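Local coordinates for protein SM80.1 Vicilin (Solanum melongena, PDB 5VF5) that is a 7S seed storage globulin built of two cupin domains, carries a copper ion, and probably serves as a nitrogen reserve for the seedling, at residues A230-F235 with D240-V245; R44-F49 with F342-M347; G209-M214 with E236-L241. One frame throughout, in Å; residues are numbered along the deposited sequence. Where two conformers were deposited one is given.

Contact 1 (A230-F235 with D240-V245)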
loop_
_atom_site.group_PDB
_atom_site.type_symbol
_atom_site.label_atom_id
_atom_site.label_comp_id
_atom_site.label_asym_id
_atom_site.label_seq_id
_atom_site.Cartn_x
_atom_site.Cartn_y
_atom_site.Cartn_z
ATOM N N ALA A 230 -11.499 -3.200 -1.303
ATOM C CA ALA A 230 -11.539 -4.575 -0.891
ATOM C C ALA A 230 -11.496 -4.593 0.632
ATOM O O ALA A 230 -10.467 -4.266 1.228
ATOM C CB ALA A 230 -10.357 -5.324 -1.492
ATOM N N SER A 231 -12.629 -4.951 1.234
ATOM C CA SER A 231 -12.817 -4.974 2.680
ATOM C C SER A 231 -12.698 -6.382 3.207
ATOM O O SER A 231 -13.025 -7.351 2.486
ATOM C CB SER A 231 -14.225 -4.491 3.058
ATOM O OG SER A 231 -15.226 -5.451 2.675
ATOM N N PRO A 232 -12.279 -6.532 4.467
ATOM C CA PRO A 232 -12.281 -7.867 5.066
ATOM C C PRO A 232 -13.678 -8.441 5.247
ATOM O O PRO A 232 -13.805 -9.642 5.399
ATOM C CB PRO A 232 -11.550 -7.665 6.395
ATOM C CG PRO A 232 -11.775 -6.223 6.714
ATOM C CD PRO A 232 -11.794 -5.524 5.421
ATOM N N GLU A 233 -14.714 -7.596 5.253
ATOM C CA GLU A 233 -16.089 -8.114 5.296
ATOM C C GLU A 233 -16.324 -9.023 4.100
ATOM O O GLU A 233 -16.966 -10.061 4.221
ATOM C CB GLU A 233 -17.094 -6.957 5.274
ATOM C CG GLU A 233 -17.334 -6.248 6.594
ATOM C CD GLU A 233 -16.432 -5.061 6.851
ATOM O OE1 GLU A 233 -15.324 -5.006 6.230
ATOM O OE2 GLU A 233 -16.824 -4.196 7.682
ATOM N N ARG A 234 -15.855 -8.596 2.935
ATOM C CA ARG A 234 -16.023 -9.335 1.694
ATOM C C ARG A 234 -14.967 -10.374 1.364
ATOM O O ARG A 234 -15.282 -11.417 0.795
ATOM C CB ARG A 234 -16.157 -8.334 0.551
ATOM C CG ARG A 234 -16.276 -8.954 -0.816
ATOM C CD ARG A 234 -16.609 -7.943 -1.871
ATOM N NE ARG A 234 -16.563 -8.567 -3.179
ATOM C CZ ARG A 234 -16.419 -7.911 -4.330
ATOM N NH1 ARG A 234 -16.351 -6.585 -4.368
ATOM N NH2 ARG A 234 -16.368 -8.599 -5.466
ATOM N N PHE A 235 -13.713 -10.062 1.675
ATOM C CA PHE A 235 -12.575 -10.850 1.265
ATOM C C PHE A 235 -11.961 -11.504 2.472
ATOM O O PHE A 235 -11.226 -10.854 3.243
ATOM C CB PHE A 235 -11.572 -9.959 0.540
ATOM C CG PHE A 235 -12.059 -9.533 -0.810
ATOM C CD1 PHE A 235 -11.957 -10.383 -1.910
ATOM C CD2 PHE A 235 -12.675 -8.326 -0.971
ATOM C CE1 PHE A 235 -12.455 -9.996 -3.141
ATOM C CE2 PHE A 235 -13.149 -7.915 -2.200
ATOM C CZ PHE A 235 -13.033 -8.751 -3.290
ATOM N N ASP A 240 -7.500 -11.859 8.658
ATOM C CA ASP A 240 -6.454 -12.095 9.659
ATOM C C ASP A 240 -5.648 -10.841 10.007
ATOM O O ASP A 240 -5.367 -10.592 11.163
ATOM C CB ASP A 240 -5.536 -13.277 9.277
ATOM C CG ASP A 240 -4.988 -13.224 7.843
ATOM O OD1 ASP A 240 -5.141 -12.220 7.086
ATOM O OD2 ASP A 240 -4.370 -14.260 7.441
ATOM N N LEU A 241 -5.293 -10.059 8.991
ATOM C CA LEU A 241 -4.621 -8.799 9.174
ATOM C C LEU A 241 -5.593 -7.680 9.556
ATOM O O LEU A 241 -5.160 -6.666 10.031
ATOM C CB LEU A 241 -3.907 -8.428 7.901
ATOM C CG LEU A 241 -2.642 -9.195 7.586
ATOM C CD1 LEU A 241 -2.171 -8.816 6.198
ATOM C CD2 LEU A 241 -1.574 -8.844 8.594
ATOM N N ASP A 242 -6.884 -7.888 9.327
ATOM C CA ASP A 242 -7.927 -6.892 9.495
ATOM C C ASP A 242 -7.583 -5.658 8.681
ATOM O O ASP A 242 -7.619 -4.535 9.168
ATOM C CB ASP A 242 -8.203 -6.575 10.960
ATOM C CG ASP A 242 -9.452 -5.761 11.144
ATOM O OD1 ASP A 242 -10.331 -5.790 10.240
ATOM O OD2 ASP A 242 -9.564 -5.087 12.183
ATOM N N ALA A 243 -7.279 -5.908 7.423
ATOM C CA ALA A 243 -6.836 -4.880 6.489
ATOM C C ALA A 243 -7.810 -4.703 5.331
ATOM O O ALA A 243 -8.523 -5.631 4.951
ATOM C CB ALA A 243 -5.438 -5.177 5.989
ATOM N N ALA A 244 -7.793 -3.530 4.739
ATOM C CA ALA A 244 -8.477 -3.238 3.510
ATOM C C ALA A 244 -7.500 -2.714 2.492
ATOM O O ALA A 244 -6.435 -2.156 2.850
ATOM C CB ALA A 244 -9.553 -2.218 3.729
ATOM N N VAL A 245 -7.887 -2.796 1.232
ATOM C CA VAL A 245 -7.138 -2.162 0.152
ATOM C C VAL A 245 -8.098 -1.270 -0.609
ATOM O O VAL A 245 -9.088 -1.760 -1.154
ATOM C CB VAL A 245 -6.467 -3.157 -0.817
ATOM C CG1 VAL A 245 -5.710 -2.400 -1.871
ATOM C CG2 VAL A 245 -5.631 -4.160 -0.045
#

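Contact 2 (R44-F49 with F342-M347)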
loop_
_atom_site.group_PDB
_atom_site.type_symbol
_atom_site.label_atom_id
_atom_site.label_comp_id
_atom_site.label_asym_id
_atom_site.label_seq_id
_atom_site.Cartn_x
_atom_site.Cartn_y
_atom_site.Cartn_z
ATOM N N ARG A 44 1.933 5.151 16.997
ATOM C CA ARG A 44 2.102 3.908 17.767
ATOM C C ARG A 44 1.019 2.824 17.502
ATOM O O ARG A 44 1.213 1.603 17.622
ATOM C CB ARG A 44 2.143 4.188 19.267
ATOM C CG ARG A 44 3.486 4.183 19.951
ATOM C CD ARG A 44 3.306 4.354 21.468
ATOM N NE ARG A 44 2.988 3.103 22.140
ATOM C CZ ARG A 44 2.357 2.964 23.311
ATOM N NH1 ARG A 44 1.906 4.012 23.994
ATOM N NH2 ARG A 44 2.121 1.738 23.778
ATOM N N GLY A 45 -0.169 3.327 17.161
ATOM C CA GLY A 45 -1.305 2.441 16.854
ATOM C C GLY A 45 -1.134 1.574 15.623
ATOM O O GLY A 45 -1.865 0.611 15.437
ATOM N N ILE A 46 -0.158 1.912 14.769
ATOM C CA ILE A 46 0.159 1.138 13.580
ATOM C C ILE A 46 1.609 0.666 13.559
ATOM O O ILE A 46 2.122 0.327 12.494
ATOM C CB ILE A 46 -0.232 1.884 12.289
ATOM C CG1 ILE A 46 0.582 3.166 12.074
ATOM C CG2 ILE A 46 -1.722 2.131 12.283
ATOM C CD1 ILE A 46 0.384 3.772 10.683
ATOM N N GLU A 47 2.244 0.614 14.732
ATOM C CA GLU A 47 3.684 0.293 14.827
ATOM C C GLU A 47 4.131 -1.032 14.162
ATOM O O GLU A 47 5.255 -1.190 13.722
ATOM C CB GLU A 47 4.153 0.270 16.297
ATOM C CG GLU A 47 5.624 -0.063 16.505
ATOM C CD GLU A 47 6.047 -0.178 17.967
ATOM O OE1 GLU A 47 5.186 -0.433 18.841
ATOM O OE2 GLU A 47 7.278 -0.051 18.249
ATOM N N LYS A 48 3.176 -1.989 14.135
ATOM C CA LYS A 48 3.537 -3.310 13.592
ATOM C C LYS A 48 3.588 -3.355 12.071
ATOM O O LYS A 48 4.078 -4.359 11.487
ATOM C CB LYS A 48 2.661 -4.422 14.146
ATOM C CG LYS A 48 2.887 -4.713 15.619
ATOM C CD LYS A 48 2.020 -5.862 16.106
ATOM C CE LYS A 48 2.340 -6.215 17.541
ATOM N NZ LYS A 48 1.484 -7.336 17.987
ATOM N N PHE A 49 3.079 -2.300 11.421
ATOM C CA PHE A 49 2.911 -2.326 9.983
ATOM C C PHE A 49 4.044 -1.584 9.273
ATOM O O PHE A 49 4.574 -0.580 9.774
ATOM C CB PHE A 49 1.576 -1.750 9.584
ATOM C CG PHE A 49 0.401 -2.617 9.941
ATOM C CD1 PHE A 49 -0.019 -3.600 9.090
ATOM C CD2 PHE A 49 -0.224 -2.475 11.167
ATOM C CE1 PHE A 49 -1.075 -4.422 9.422
ATOM C CE2 PHE A 49 -1.283 -3.307 11.510
ATOM C CZ PHE A 49 -1.718 -4.247 10.623
ATOM N N PHE A 342 -3.866 1.407 2.093
ATOM C CA PHE A 342 -4.041 0.286 2.977
ATOM C C PHE A 342 -4.784 0.744 4.205
ATOM O O PHE A 342 -4.386 1.709 4.860
ATOM C CB PHE A 342 -2.688 -0.301 3.380
ATOM C CG PHE A 342 -1.973 -0.996 2.267
ATOM C CD1 PHE A 342 -2.512 -2.158 1.737
ATOM C CD2 PHE A 342 -0.763 -0.548 1.775
ATOM C CE1 PHE A 342 -1.878 -2.849 0.724
ATOM C CE2 PHE A 342 -0.105 -1.231 0.769
ATOM C CZ PHE A 342 -0.654 -2.381 0.222
ATOM N N GLY A 343 -5.825 0.026 4.554
ATOM C CA GLY A 343 -6.588 0.287 5.767
ATOM C C GLY A 343 -6.236 -0.696 6.876
ATOM O O GLY A 343 -6.231 -1.916 6.646
ATOM N N ILE A 344 -5.923 -0.165 8.037
ATOM C CA ILE A 344 -5.572 -0.935 9.211
ATOM C C ILE A 344 -6.809 -0.829 10.135
ATOM O O ILE A 344 -7.491 0.221 10.120
ATOM C CB ILE A 344 -4.265 -0.347 9.817
ATOM C CG1 ILE A 344 -3.087 -0.613 8.800
ATOM C CG2 ILE A 344 -3.992 -0.957 11.192
ATOM C CD1 ILE A 344 -1.841 0.177 9.087
ATOM N N ASN A 345 -7.135 -1.876 10.912
ATOM C CA ASN A 345 -8.355 -1.889 11.725
ATOM C C ASN A 345 -9.586 -1.715 10.805
ATOM O O ASN A 345 -10.495 -0.912 11.106
ATOM C CB ASN A 345 -8.351 -0.826 12.849
ATOM C CG ASN A 345 -7.178 -0.978 13.796
ATOM O OD1 ASN A 345 -6.495 0.040 14.115
ATOM N ND2 ASN A 345 -6.883 -2.216 14.191
ATOM N N ALA A 346 -9.626 -2.482 9.701
ATOM C CA ALA A 346 -10.579 -2.185 8.647
ATOM C C ALA A 346 -12.013 -2.702 8.878
ATOM O O ALA A 346 -12.959 -2.036 8.438
ATOM C CB ALA A 346 -10.087 -2.733 7.332
ATOM N N MET A 347 -12.185 -3.843 9.551
ATOM C CA MET A 347 -13.519 -4.353 9.717
ATOM C C MET A 347 -14.358 -3.313 10.461
ATOM O O MET A 347 -13.919 -2.738 11.470
ATOM C CB MET A 347 -13.554 -5.650 10.523
ATOM C CG MET A 347 -14.906 -6.294 10.446
ATOM S SD MET A 347 -15.095 -7.285 8.959
ATOM C CE MET A 347 -14.352 -8.785 9.492
#

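Contact 3 (G209-M214 with E236-L241)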
loop_
_atom_site.group_PDB
_atom_site.type_symbol
_atom_site.label_atom_id
_atom_site.label_comp_id
_atom_site.label_asym_id
_atom_site.label_seq_id
_atom_site.Cartn_x
_atom_site.Cartn_y
_atom_site.Cartn_z
ATOM N N GLY A 209 -5.325 -17.231 -5.063
ATOM C CA GLY A 209 -4.880 -16.315 -6.081
ATOM C C GLY A 209 -5.298 -14.879 -5.828
ATOM O O GLY A 209 -5.985 -14.545 -4.829
ATOM N N PRO A 210 -4.863 -14.001 -6.724
ATOM C CA PRO A 210 -5.208 -12.603 -6.594
ATOM C C PRO A 210 -6.676 -12.369 -6.891
ATOM O O PRO A 210 -7.349 -13.199 -7.530
ATOM C CB PRO A 210 -4.381 -11.945 -7.658
ATOM C CG PRO A 210 -4.166 -12.997 -8.685
ATOM C CD PRO A 210 -4.012 -14.250 -7.902
ATOM N N PHE A 211 -7.155 -11.233 -6.412
ATOM C CA PHE A 211 -8.420 -10.676 -6.791
ATOM C C PHE A 211 -8.236 -9.261 -7.300
ATOM O O PHE A 211 -7.238 -8.612 -7.012
ATOM C CB PHE A 211 -9.447 -10.713 -5.643
ATOM C CG PHE A 211 -8.956 -10.154 -4.350
ATOM C CD1 PHE A 211 -8.266 -10.959 -3.450
ATOM C CD2 PHE A 211 -9.262 -8.848 -3.987
ATOM C CE1 PHE A 211 -7.833 -10.445 -2.219
ATOM C CE2 PHE A 211 -8.839 -8.342 -2.774
ATOM C CZ PHE A 211 -8.144 -9.138 -1.889
ATOM N N ASN A 212 -9.234 -8.754 -8.008
ATOM C CA ASN A 212 -9.117 -7.478 -8.727
ATOM C C ASN A 212 -10.511 -6.874 -8.850
ATOM O O ASN A 212 -11.437 -7.543 -9.316
ATOM C CB ASN A 212 -8.491 -7.747 -10.088
ATOM C CG ASN A 212 -8.079 -6.489 -10.832
ATOM O OD1 ASN A 212 -8.885 -5.588 -11.005
ATOM N ND2 ASN A 212 -6.799 -6.439 -11.317
ATOM N N LEU A 213 -10.670 -5.640 -8.378
ATOM C CA LEU A 213 -11.984 -4.993 -8.357
ATOM C C LEU A 213 -12.102 -3.886 -9.411
ATOM O O LEU A 213 -13.107 -3.177 -9.417
ATOM C CB LEU A 213 -12.234 -4.401 -6.958
ATOM C CG LEU A 213 -12.462 -5.378 -5.789
ATOM C CD1 LEU A 213 -11.194 -6.084 -5.309
ATOM C CD2 LEU A 213 -13.085 -4.644 -4.608
ATOM N N MET A 214 -11.109 -3.779 -10.305
ATOM C CA MET A 214 -10.992 -2.640 -11.233
ATOM C C MET A 214 -12.239 -2.464 -12.090
ATOM O O MET A 214 -12.643 -1.339 -12.375
ATOM C CB MET A 214 -9.792 -2.803 -12.173
ATOM C CG MET A 214 -8.451 -2.339 -11.614
ATOM S SD MET A 214 -7.204 -2.233 -12.922
ATOM C CE MET A 214 -7.872 -0.915 -13.928
ATOM N N GLU A 236 -12.239 -12.789 2.660
ATOM C CA GLU A 236 -11.805 -13.506 3.845
ATOM C C GLU A 236 -10.261 -13.488 3.988
ATOM O O GLU A 236 -9.734 -13.493 5.099
ATOM C CB GLU A 236 -12.354 -14.949 3.808
ATOM C CG GLU A 236 -11.592 -15.906 2.916
ATOM N N GLN A 237 -9.562 -13.457 2.862
ATOM C CA GLN A 237 -8.100 -13.482 2.975
ATOM C C GLN A 237 -7.527 -12.206 3.577
ATOM O O GLN A 237 -6.371 -12.246 3.983
ATOM C CB GLN A 237 -7.382 -13.762 1.671
ATOM C CG GLN A 237 -7.610 -12.718 0.601
ATOM C CD GLN A 237 -8.699 -13.169 -0.341
ATOM O OE1 GLN A 237 -9.873 -13.283 0.039
ATOM N NE2 GLN A 237 -8.319 -13.445 -1.562
ATOM N N LEU A 238 -8.329 -11.167 3.744
ATOM C CA LEU A 238 -7.891 -9.942 4.460
ATOM C C LEU A 238 -8.231 -9.915 5.940
ATOM O O LEU A 238 -7.817 -9.001 6.657
ATOM C CB LEU A 238 -8.472 -8.713 3.765
ATOM C CG LEU A 238 -8.172 -8.536 2.279
ATOM C CD1 LEU A 238 -8.865 -7.281 1.777
ATOM C CD2 LEU A 238 -6.688 -8.444 2.004
ATOM N N ARG A 239 -8.999 -10.900 6.421
ATOM C CA ARG A 239 -9.546 -10.852 7.789
ATOM C C ARG A 239 -8.488 -10.999 8.878
ATOM O O ARG A 239 -8.611 -10.377 9.914
ATOM C CB ARG A 239 -10.640 -11.934 7.959
ATOM C CG ARG A 239 -11.884 -11.534 7.264
ATOM C CD ARG A 239 -12.944 -12.624 7.321
ATOM N NE ARG A 239 -14.074 -12.217 6.502
ATOM C CZ ARG A 239 -15.016 -13.041 6.069
ATOM N NH1 ARG A 239 -15.016 -14.335 6.410
ATOM N NH2 ARG A 239 -15.974 -12.560 5.307
ATOM N N ASP A 240 -7.500 -11.859 8.658
ATOM C CA ASP A 240 -6.454 -12.095 9.659
ATOM C C ASP A 240 -5.648 -10.841 10.007
ATOM O O ASP A 240 -5.367 -10.592 11.163
ATOM C CB ASP A 240 -5.536 -13.277 9.277
ATOM C CG ASP A 240 -4.988 -13.224 7.843
ATOM O OD1 ASP A 240 -5.141 -12.220 7.086
ATOM O OD2 ASP A 240 -4.370 -14.260 7.441
ATOM N N LEU A 241 -5.293 -10.059 8.991
ATOM C CA LEU A 241 -4.621 -8.799 9.174
ATOM C C LEU A 241 -5.593 -7.680 9.556
ATOM O O LEU A 241 -5.160 -6.666 10.031
ATOM C CB LEU A 241 -3.907 -8.428 7.901
ATOM C CG LEU A 241 -2.642 -9.195 7.586
ATOM C CD1 LEU A 241 -2.171 -8.816 6.198
ATOM C CD2 LEU A 241 -1.574 -8.844 8.594
HETATM O O HOH W 1 -4.942 -13.555 -1.916
#

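Contact 1 (A230-F235 with D240-V245)
Pro-232 lies against the carbonyl of Ala-243, a buried oxygen that has no hydrogen-bond partner. The ring carbon CD of Pro-232 comes within 3.3 Å of Ala-243 O, and CG follows at 3.7 Å from the same oxygen. These two carbons cover an oxygen for which the model offers no donor. Next to it, CD of Pro-232 packs loosely on the methyl of Ala-244. Two backbone bonds close the pair Ala-230 and Val-245. Ala-230 N gives to Val-245 O at 2.8 Å, and Val-245 N returns a bond to Ala-230 O at 3.0 Å. This is an antiparallel hydrogen-bonded pair, and it joins strand 225-230 to strand 243-250 in a cupin-family sheet. Ala-230 O also receives a CA-H...O contact from Ala-244 CA at 3.2 Å. After Ala-230 the chain leaves the sheet. Phe-235 N bonds back to Ser-231 O at 2.9 Å and closes the bend. In the conformer given, Ser-231 OG also accepts from Arg-234 N at 3.2 Å, as in an ST motif. Asp-242 has CG anti to its own N (chi1 -169°), and this brings OD1 to 3.8 Å from Pro-232 CG. The polar partner of that oxygen is the backbone N of Met-347.

Contact 2 (R44-F49 with F342-M347)
A type I beta turn from Ile-46 to Phe-49 leads into strand 49-56 of the N-terminal cupin, and its two end side chains meet Ile-344. Ile-344 fills the middle of the contact. Its CD1 methyl sits over one face of the Phe-49 ring, 4.0 Å from the centroid and 25° off the ring normal. This is a CH-pi contact, offset toward the rim, and CG and CD2 of Phe-49 are the ring atoms nearest that methyl. The second branch of Ile-344, CG2, reaches the CE2 atom of Phe-49 at 3.6 Å. With chi1 at -67°, CG1 of Ile-344 lies beside the backbone N and CG2 beside the carbonyl carbon, and both branches reach the ring. The contact bridges the two cupin domains, because strand 337-344 belongs to the second one. Ile-46 crosses Ile-344 at about a right angle. Its CG2 touches Ile-344 CD1 at 3.7 Å, so that one methyl is shared by Phe-49 and Ile-46. The turn itself is closed by Phe-49 N on Ile-46 O at 3.0 Å. All three side chains are buried. Phe-49 also packs on Leu-125 and Lys-127 of strand 120-128, and Ile-46 on Phe-36.

Contact 3 (G209-M214 with E236-L241)
The two backbones stay well apart, with the nearest CA atoms, those of Gly-209 and Gln-237, 10.0 Å from each other; 236-241 has helical backbone angles without the regular helix bonds, and 209-214 is irregular. Side chains fill the gap. Phe-211 and Gln-237 reach for each other from opposite directions. In the conformer given, the amide nitrogen NE2 of Gln-237 comes within 3.1 Å of Phe-211 CE1, oblique to the ring. That closeness is doubtful, because Gln-237 has two conformers. Ring and amide planes stand 76° apart. The Gln-237 chain is bent at chi2 (-97°), and this turns its amide end to the ring. One water lies between the segments and donates to Gly-209 O at 3.2 Å. It also accepts a weak bond from Gln-237 NE2, which depends on the same choice of conformer. On the other side of the contact, Leu-238 CD1 packs on Phe-211 CZ at 4.2 Å. Phe-211 also stacks on Phe-235 and touches Ala-230 and Val-100. The arrangement is loop-on-loop packing in the cupin fold, with the connection before strand 220-222 laid against the one between strands 225-230 and 243-250.

Contacts 1 and 3 are close neighbours, with centres about 7 Å apart, and share Asp-240 and Leu-241. Both belong to the second cupin and use the connection from strand 225-230 to strand 243-250. Arg-239 ties them together by bonding to the carbonyls of Pro-232 and Glu-233. The centre of contact 2 is about 12 Å from that of contact 1 and 16 Å from that of contact 3. Strands 243-250 and 337-344 are adjacent in one antiparallel sheet; 44-49 leads into strand 49-56 of the other cupin's sheet. Along the chain come 44-49, 209-214, 230-235, 236-241 (overlapping 240-245) and 342-347. Contact 2 spans two sheets, whereas contact 1 pairs strands and contact 3 packs loops within one cupin.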